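Local structure of putative D-tyrosyl-tRNA(Tyr) deacylase 2 (Leishmania major, 1TC5) at residues D19-R33 and G154-N166. The protein probably hydrolyses D-tyrosyl-tRNA(Tyr) to D-tyrosine and free tRNA(Tyr), which could protect the cell against harmful effects of D-tyrosine. Numbering follows the deposited sequence.
Sequences DQGHLLVNNVDKYVR and GDAPKAEGWIKYN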
ATOM      1  N   ASP A  19       9.075  -7.870  -3.261  1.00 17.65           N
ATOM      2  CA  ASP A  19       9.954  -8.772  -4.003  1.00 16.67           C
ATOM      3  C   ASP A  19      10.707  -8.015  -5.098  1.00 18.45           C
ATOM      4  O   ASP A  19      11.933  -8.128  -5.205  1.00 16.90           O
ATOM      5  CB  ASP A  19       9.174  -9.909  -4.660  1.00 18.36           C
ATOM      6  CG  ASP A  19      10.082 -10.972  -5.210  1.00 18.98           C
ATOM      7  OD1 ASP A  19      10.757 -11.590  -4.376  1.00 21.15           O
ATOM      8  OD2 ASP A  19      10.228 -11.236  -6.430  1.00 21.91           O
ATOM      9  N   GLN A  20       9.955  -7.255  -5.901  1.00 18.14           N
ATOM     10  CA  GLN A  20      10.511  -6.365  -6.923  1.00 18.03           C
ATOM     11  C   GLN A  20       9.746  -5.029  -6.934  1.00 16.24           C
ATOM     12  O   GLN A  20       8.543  -4.990  -6.744  1.00 18.30           O
ATOM     13  CB  GLN A  20      10.389  -6.966  -8.337  1.00 18.95           C
ATOM     14  CG  GLN A  20      11.075  -8.308  -8.586  1.00 22.06           C
ATOM     15  CD  GLN A  20      12.576  -8.198  -8.745  1.00 21.64           C
ATOM     16  OE1 GLN A  20      13.091  -7.976  -9.857  1.00 19.32           O
ATOM     17  NE2 GLN A  20      13.288  -8.360  -7.636  1.00 18.19           N
ATOM     18  N   GLY A  21      10.459  -3.940  -7.195  1.00 15.42           N
ATOM     19  CA  GLY A  21       9.827  -2.657  -7.453  1.00 15.98           C
ATOM     20  C   GLY A  21      10.480  -1.844  -8.557  1.00 16.49           C
ATOM     21  O   GLY A  21      11.688  -1.920  -8.777  1.00 16.32           O
ATOM     22  N   HIS A  22       9.640  -1.084  -9.257  1.00 18.58           N
ATOM     23  CA  HIS A  22      10.027  -0.066 -10.235  1.00 16.86           C
ATOM     24  C   HIS A  22       9.318   1.247  -9.885  1.00 17.77           C
ATOM     25  O   HIS A  22       8.089   1.293  -9.805  1.00 16.80           O
ATOM     26  CB  HIS A  22       9.643  -0.458 -11.680  1.00 17.45           C
ATOM     27  CG  HIS A  22       9.957  -1.872 -12.018  1.00 20.44           C
ATOM     28  ND1 HIS A  22      11.220  -2.288 -12.381  1.00 26.71           N
ATOM     29  CD2 HIS A  22       9.174  -2.980 -12.034  1.00 24.38           C
ATOM     30  CE1 HIS A  22      11.201  -3.593 -12.597  1.00 25.37           C
ATOM     31  NE2 HIS A  22       9.974  -4.036 -12.398  1.00 25.14           N
ATOM     32  N   LEU A  23      10.094   2.308  -9.698  1.00 16.30           N
ATOM     33  CA  LEU A  23       9.561   3.604  -9.325  1.00 16.41           C
ATOM     34  C   LEU A  23       9.967   4.667 -10.360  1.00 15.38           C
ATOM     35  O   LEU A  23      11.123   4.840 -10.661  1.00 17.31           O
ATOM     36  CB  LEU A  23      10.021   3.986  -7.902  1.00 15.18           C
ATOM     37  CG  LEU A  23       9.494   5.316  -7.337  1.00 14.20           C
ATOM     38  CD1 LEU A  23       8.005   5.293  -7.207  1.00 18.92           C
ATOM     39  CD2 LEU A  23      10.142   5.648  -5.986  1.00 18.27           C
ATOM     40  N   LEU A  24       8.978   5.374 -10.880  1.00 17.83           N
ATOM     41  CA  LEU A  24       9.164   6.442 -11.839  1.00 15.67           C
ATOM     42  C   LEU A  24       9.718   7.679 -11.135  1.00 16.12           C
ATOM     43  O   LEU A  24       9.142   8.170 -10.151  1.00 15.02           O
ATOM     44  CB  LEU A  24       7.829   6.769 -12.489  1.00 16.66           C
ATOM     45  CG  LEU A  24       7.800   7.780 -13.630  1.00 18.48           C
ATOM     46  CD1 LEU A  24       8.364   7.169 -14.919  1.00 21.13           C
ATOM     47  CD2 LEU A  24       6.389   8.252 -13.833  1.00 18.90           C
ATOM     48  N   VAL A  25      10.841   8.188 -11.650  1.00 16.95           N
ATOM     49  CA  VAL A  25      11.554   9.287 -10.992  1.00 18.32           C
ATOM     50  C   VAL A  25      11.580  10.617 -11.759  1.00 17.92           C
ATOM     51  O   VAL A  25      11.937  11.626 -11.174  1.00 19.23           O
ATOM     52  CB  VAL A  25      13.003   8.889 -10.638  1.00 18.75           C
ATOM     53  CG1 VAL A  25      12.987   7.770  -9.587  1.00 21.52           C
ATOM     54  CG2 VAL A  25      13.784   8.482 -11.887  1.00 18.72           C
ATOM     55  N   ASN A  26      11.219  10.627 -13.042  1.00 19.37           N
ATOM     56  CA  ASN A  26      11.235  11.871 -13.841  1.00 18.29           C
ATOM     57  C   ASN A  26       9.864  12.313 -14.408  1.00 16.21           C
ATOM     58  O   ASN A  26       9.785  13.140 -15.306  1.00 18.14           O
ATOM     59  CB  ASN A  26      12.285  11.793 -14.970  1.00 17.17           C
ATOM     60  CG  ASN A  26      11.899  10.829 -16.077  1.00 19.67           C
ATOM     61  OD1 ASN A  26      10.938  10.102 -15.956  1.00 19.90           O
ATOM     62  ND2 ASN A  26      12.673  10.816 -17.165  1.00 17.55           N
ATOM     63  N   ASN A  27       8.792  11.733 -13.905  1.00 16.61           N
ATOM     64  CA  ASN A  27       7.420  12.024 -14.368  1.00 20.62           C
ATOM     65  C   ASN A  27       7.109  11.536 -15.802  1.00 21.88           C
ATOM     66  O   ASN A  27       6.014  11.755 -16.305  1.00 22.70           O
ATOM     67  CB  ASN A  27       7.060  13.519 -14.246  1.00 19.87           C
ATOM     68  CG  ASN A  27       6.657  13.899 -12.861  1.00 23.24           C
ATOM     69  OD1 ASN A  27       6.287  13.043 -12.048  1.00 22.94           O
ATOM     70  ND2 ASN A  27       6.690  15.186 -12.580  1.00 19.67           N
ATOM     71  N   VAL A  28       8.057  10.850 -16.434  1.00 22.20           N
ATOM     72  CA  VAL A  28       7.895  10.468 -17.829  1.00 23.04           C
ATOM     73  C   VAL A  28       8.083   8.967 -17.994  1.00 22.07           C
ATOM     74  O   VAL A  28       7.100   8.225 -17.975  1.00 23.11           O
ATOM     75  CB  VAL A  28       8.800  11.300 -18.766  1.00 25.56           C
ATOM     76  CG1 VAL A  28       8.569  10.904 -20.229  1.00 28.79           C
ATOM     77  CG2 VAL A  28       8.536  12.794 -18.570  1.00 24.99           C
ATOM     78  N   ASP A  29       9.320   8.502 -18.121  1.00 24.07           N
ATOM     79  CA  ASP A  29       9.549   7.076 -18.396  1.00 25.75           C
ATOM     80  C   ASP A  29      10.829   6.470 -17.803  1.00 22.36           C
ATOM     81  O   ASP A  29      11.178   5.355 -18.128  1.00 23.36           O
ATOM     82  CB  ASP A  29       9.405   6.780 -19.901  1.00 28.73           C
ATOM     83  CG  ASP A  29      10.550   7.318 -20.726  1.00 33.15           C
ATOM     84  OD1 ASP A  29      11.131   8.366 -20.373  1.00 37.07           O
ATOM     85  OD2 ASP A  29      10.920   6.758 -21.768  1.00 44.61           O
ATOM     86  N   LYS A  30      11.507   7.185 -16.917  1.00 21.98           N
ATOM     87  CA  LYS A  30      12.696   6.663 -16.263  1.00 21.23           C
ATOM     88  C   LYS A  30      12.263   6.016 -14.923  1.00 20.13           C
ATOM     89  O   LYS A  30      11.710   6.680 -14.050  1.00 18.49           O
ATOM     90  CB  LYS A  30      13.749   7.769 -16.076  1.00 20.92           C
ATOM     91  CG  LYS A  30      15.104   7.263 -15.554  1.00 26.75           C
ATOM     92  CD  LYS A  30      16.117   8.424 -15.397  1.00 34.24           C
ATOM     93  CE  LYS A  30      17.555   7.943 -15.143  1.00 37.54           C
ATOM     94  NZ  LYS A  30      17.790   7.509 -13.738  1.00 39.21           N
ATOM     95  N   TYR A  31      12.494   4.710 -14.808  1.00 18.83           N
ATOM     96  CA  TYR A  31      12.228   3.954 -13.597  1.00 19.75           C
ATOM     97  C   TYR A  31      13.521   3.492 -12.958  1.00 19.55           C
ATOM     98  O   TYR A  31      14.442   3.052 -13.647  1.00 17.56           O
ATOM     99  CB  TYR A  31      11.378   2.734 -13.910  1.00 19.54           C
ATOM    100  CG  TYR A  31       9.994   3.063 -14.387  1.00 19.18           C
ATOM    101  CD1 TYR A  31       9.749   3.357 -15.731  1.00 24.67           C
ATOM    102  CD2 TYR A  31       8.917   3.056 -13.499  1.00 19.57           C
ATOM    103  CE1 TYR A  31       8.466   3.664 -16.182  1.00 23.59           C
ATOM    104  CE2 TYR A  31       7.638   3.358 -13.929  1.00 21.53           C
ATOM    105  CZ  TYR A  31       7.417   3.666 -15.281  1.00 23.13           C
ATOM    106  OH  TYR A  31       6.141   3.959 -15.705  1.00 23.84           O
ATOM    107  N   VAL A  32      13.567   3.582 -11.628  1.00 19.56           N
ATOM    108  CA  VAL A  32      14.645   3.004 -10.833  1.00 18.35           C
ATOM    109  C   VAL A  32      14.115   1.750 -10.125  1.00 17.46           C
ATOM    110  O   VAL A  32      12.911   1.650  -9.769  1.00 16.85           O
ATOM    111  CB  VAL A  32      15.213   4.018  -9.819  1.00 19.30           C
ATOM    112  CG1 VAL A  32      15.828   5.177 -10.548  1.00 23.96           C
ATOM    113  CG2 VAL A  32      14.133   4.546  -8.868  1.00 24.61           C
ATOM    114  N   ARG A  33      15.015   0.800  -9.912  1.00 15.81           N
ATOM    115  CA  ARG A  33      14.631  -0.528  -9.503  1.00 16.72           C
ATOM    116  C   ARG A  33      15.124  -0.904  -8.120  1.00 16.13           C
ATOM    117  O   ARG A  33      16.228  -0.504  -7.687  1.00 15.58           O
ATOM    118  CB  ARG A  33      15.179  -1.521 -10.515  1.00 17.94           C
ATOM    119  CG  ARG A  33      14.548  -1.375 -11.890  1.00 15.83           C
ATOM    120  CD  ARG A  33      14.817  -2.577 -12.755  1.00 16.17           C
ATOM    121  NE  ARG A  33      14.182  -3.757 -12.172  1.00 17.66           N
ATOM    122  CZ  ARG A  33      14.249  -4.982 -12.666  1.00 19.61           C
ATOM    123  NH1 ARG A  33      14.923  -5.221 -13.782  1.00 21.73           N
ATOM    124  NH2 ARG A  33      13.619  -5.970 -12.051  1.00 18.57           N
ATOM    125  N   GLY A 154      25.664   2.752 -16.490  1.00 50.97           N
ATOM    126  CA  GLY A 154      26.136   1.420 -16.831  1.00 49.81           C
ATOM    127  C   GLY A 154      26.180   0.441 -15.669  1.00 49.11           C
ATOM    128  O   GLY A 154      26.261  -0.768 -15.889  1.00 49.07           O
ATOM    129  N   ASP A 155      26.162   0.957 -14.439  1.00 47.91           N
ATOM    130  CA  ASP A 155      26.012   0.127 -13.233  1.00 46.48           C
ATOM    131  C   ASP A 155      24.563  -0.115 -12.830  1.00 44.21           C
ATOM    132  O   ASP A 155      24.302  -0.908 -11.917  1.00 43.52           O
ATOM    133  CB  ASP A 155      26.690   0.795 -12.024  1.00 48.78           C
ATOM    134  CG  ASP A 155      28.190   0.818 -12.129  1.00 50.84           C
ATOM    135  OD1 ASP A 155      28.797  -0.275 -12.085  1.00 54.64           O
ATOM    136  OD2 ASP A 155      28.841   1.881 -12.236  1.00 51.74           O
ATOM    137  N   ALA A 156      23.620   0.582 -13.461  1.00 41.75           N
ATOM    138  CA  ALA A 156      22.208   0.404 -13.110  1.00 41.45           C
ATOM    139  C   ALA A 156      21.796  -1.038 -13.424  1.00 39.52           C
ATOM    140  O   ALA A 156      22.298  -1.631 -14.381  1.00 37.77           O
ATOM    141  CB  ALA A 156      21.327   1.403 -13.852  1.00 41.10           C
ATOM    142  N   PRO A 157      20.923  -1.619 -12.604  1.00 38.06           N
ATOM    143  CA  PRO A 157      20.345  -2.933 -12.917  1.00 37.56           C
ATOM    144  C   PRO A 157      19.729  -2.963 -14.317  1.00 36.02           C
ATOM    145  O   PRO A 157      19.357  -1.912 -14.858  1.00 34.25           O
ATOM    146  CB  PRO A 157      19.224  -3.098 -11.870  1.00 37.93           C
ATOM    147  CG  PRO A 157      19.562  -2.167 -10.754  1.00 37.84           C
ATOM    148  CD  PRO A 157      20.448  -1.090 -11.312  1.00 38.81           C
ATOM    149  N   LYS A 158      19.608  -4.154 -14.892  1.00 34.77           N
ATOM    150  CA  LYS A 158      18.903  -4.297 -16.164  1.00 35.18           C
ATOM    151  C   LYS A 158      17.450  -3.839 -16.013  1.00 33.68           C
ATOM    152  O   LYS A 158      16.869  -3.907 -14.932  1.00 31.24           O
ATOM    153  CB  LYS A 158      18.999  -5.721 -16.736  1.00 38.81           C
ATOM    154  CG  LYS A 158      18.469  -6.837 -15.861  1.00 43.46           C
ATOM    155  CD  LYS A 158      18.550  -8.162 -16.615  1.00 48.24           C
ATOM    156  CE  LYS A 158      18.455  -9.346 -15.667  1.00 50.73           C
ATOM    157  NZ  LYS A 158      17.226  -9.266 -14.834  1.00 53.80           N
ATOM    158  N   ALA A 159      16.884  -3.356 -17.108  1.00 32.53           N
ATOM    159  CA  ALA A 159      15.588  -2.681 -17.084  1.00 31.35           C
ATOM    160  C   ALA A 159      14.409  -3.627 -16.853  1.00 30.29           C
ATOM    161  O   ALA A 159      13.376  -3.210 -16.291  1.00 28.18           O
ATOM    162  CB  ALA A 159      15.388  -1.878 -18.368  1.00 33.75           C
ATOM    163  N   GLU A 160      14.548  -4.879 -17.291  1.00 29.13           N
ATOM    164  CA  GLU A 160      13.474  -5.884 -17.171  1.00 30.07           C
ATOM    165  C   GLU A 160      14.021  -7.217 -16.638  1.00 28.27           C
ATOM    166  O   GLU A 160      15.242  -7.469 -16.703  1.00 27.01           O
ATOM    167  CB  GLU A 160      12.775  -6.099 -18.527  1.00 35.25           C
ATOM    168  CG  GLU A 160      11.621  -5.128 -18.798  1.00 41.54           C
ATOM    169  CD  GLU A 160      11.662  -4.496 -20.185  1.00 48.68           C
ATOM    170  OE1 GLU A 160      12.237  -5.110 -21.109  1.00 53.13           O
ATOM    171  OE2 GLU A 160      11.118  -3.375 -20.354  1.00 53.41           O
ATOM    172  N   GLY A 161      13.132  -8.079 -16.127  1.00 25.96           N
ATOM    173  CA  GLY A 161      13.562  -9.375 -15.609  1.00 24.75           C
ATOM    174  C   GLY A 161      13.983  -9.245 -14.156  1.00 22.51           C
ATOM    175  O   GLY A 161      14.394  -8.163 -13.719  1.00 19.91           O
ATOM    176  N   TRP A 162      13.879 -10.347 -13.413  1.00 22.78           N
ATOM    177  CA  TRP A 162      14.170 -10.373 -11.981  1.00 21.42           C
ATOM    178  C   TRP A 162      15.572  -9.865 -11.686  1.00 20.36           C
ATOM    179  O   TRP A 162      16.521 -10.193 -12.405  1.00 23.99           O
ATOM    180  CB  TRP A 162      14.030 -11.793 -11.449  1.00 22.99           C
ATOM    181  CG  TRP A 162      14.267 -11.937  -9.948  1.00 26.19           C
ATOM    182  CD1 TRP A 162      13.347 -11.813  -8.944  1.00 25.98           C
ATOM    183  CD2 TRP A 162      15.513 -12.255  -9.313  1.00 23.14           C
ATOM    184  NE1 TRP A 162      13.948 -12.030  -7.726  1.00 26.97           N
ATOM    185  CE2 TRP A 162      15.282 -12.293  -7.927  1.00 26.14           C
ATOM    186  CE3 TRP A 162      16.818 -12.484  -9.787  1.00 26.12           C
ATOM    187  CZ2 TRP A 162      16.295 -12.581  -7.005  1.00 25.13           C
ATOM    188  CZ3 TRP A 162      17.819 -12.763  -8.880  1.00 26.80           C
ATOM    189  CH2 TRP A 162      17.554 -12.807  -7.499  1.00 25.14           C
ATOM    190  N   ILE A 163      15.693  -9.048 -10.637  1.00 21.07           N
ATOM    191  CA  ILE A 163      17.003  -8.648 -10.104  1.00 19.15           C
ATOM    192  C   ILE A 163      17.108  -8.979  -8.627  1.00 19.38           C
ATOM    193  O   ILE A 163      16.106  -8.957  -7.868  1.00 18.76           O
ATOM    194  CB  ILE A 163      17.343  -7.131 -10.287  1.00 20.45           C
ATOM    195  CG1 ILE A 163      16.320  -6.221  -9.599  1.00 20.84           C
ATOM    196  CG2 ILE A 163      17.529  -6.789 -11.764  1.00 25.08           C
ATOM    197  CD1 ILE A 163      16.779  -4.787  -9.547  1.00 25.44           C
ATOM    198  N   LYS A 164      18.336  -9.284  -8.234  1.00 17.53           N
ATOM    199  CA  LYS A 164      18.676  -9.591  -6.863  1.00 18.95           C
ATOM    200  C   LYS A 164      18.695  -8.287  -6.092  1.00 18.12           C
ATOM    201  O   LYS A 164      18.978  -7.253  -6.663  1.00 17.34           O
ATOM    202  CB  LYS A 164      20.060 -10.250  -6.790  1.00 19.40           C
ATOM    203  CG  LYS A 164      20.366 -10.897  -5.421  1.00 21.80           C
ATOM    204  CD  LYS A 164      21.792 -11.456  -5.358  1.00 25.82           C
ATOM    205  CE  LYS A 164      22.208 -11.729  -3.906  1.00 28.54           C
ATOM    206  NZ  LYS A 164      23.434 -12.564  -3.787  1.00 25.99           N
ATOM    207  N   TYR A 165      18.327  -8.348  -4.814  1.00 18.92           N
ATOM    208  CA  TYR A 165      18.561  -7.275  -3.855  1.00 16.27           C
ATOM    209  C   TYR A 165      20.071  -6.972  -3.808  1.00 18.88           C
ATOM    210  O   TYR A 165      20.900  -7.813  -4.204  1.00 17.49           O
ATOM    211  CB  TYR A 165      18.053  -7.693  -2.459  1.00 19.89           C
ATOM    212  CG  TYR A 165      18.573  -9.061  -2.035  1.00 17.99           C
ATOM    213  CD1 TYR A 165      19.838  -9.195  -1.463  1.00 20.29           C
ATOM    214  CD2 TYR A 165      17.819 -10.207  -2.237  1.00 18.00           C
ATOM    215  CE1 TYR A 165      20.340 -10.429  -1.106  1.00 20.83           C
ATOM    216  CE2 TYR A 165      18.312 -11.462  -1.869  1.00 22.27           C
ATOM    217  CZ  TYR A 165      19.589 -11.556  -1.319  1.00 21.15           C
ATOM    218  OH  TYR A 165      20.100 -12.774  -0.945  1.00 21.94           O
ATOM    219  N   ASN A 166      20.431  -5.777  -3.338  1.00 18.03           N
ATOM    220  CA  ASN A 166      21.835  -5.353  -3.265  1.00 16.26           C
ATOM    221  C   ASN A 166      22.051  -4.172  -2.302  1.00 16.61           C
ATOM    222  O   ASN A 166      22.758  -3.223  -2.599  1.00 18.24           O
ATOM    223  CB  ASN A 166      22.394  -5.015  -4.654  1.00 18.15           C
ATOM    224  CG  ASN A 166      23.916  -4.895  -4.659  1.00 21.40           C
ATOM    225  OD1 ASN A 166      24.498  -4.107  -5.426  1.00 24.70           O
ATOM    226  ND2 ASN A 166      24.564  -5.654  -3.788  1.00 21.35           N
TER
HETATM  227  O   HOH W   1      13.532 -11.721  -4.771  1.00 32.40           O
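R33 and Q20, from the two strands of a β-hairpin in the small antiparallel sheet of this DTD-family fold, secure the irregular loop 157-163 through its backbone. From R33 CB, which packs 3.8 Å from I163 CD1, the chain runs to CD, which lies 3.3 Å from K158 O and at the H22 ring edge, in plane. A bend at chi3 (64°) turns the guanidinium into the curve of the loop. R33 NE is again beside I163 CD1, and I163 CG2 sits over one face of the guanidinium, 3.5 Å above its plane and offset toward the rim. R33 NH1 and NH2 both donate to G161 O, at 3.0 and 2.9 Å, in the guanidinium plane. NH1 also bonds to K158 O, gripping a second carbonyl. On the loop side away from R33, K158 NZ donates to W162 O and, at longer range, to E160 O. The Q20 amide pairs with I163 through both polar atoms: OE1 accepts from I163 N (2.9 Å, 164°), while NE2 gives one hydrogen to I163 O and another to D19 O, which fixes the amide's rotation. That amide lies nearly parallel to the W162 indole, 16° between planes, with Q20 NE2 3.7 Å from W162 CD1. At the classic bulge formed by D19 and Q20 opposite E183, a water in the indole plane accepts from W162 NE1 and donates to D19 OD1.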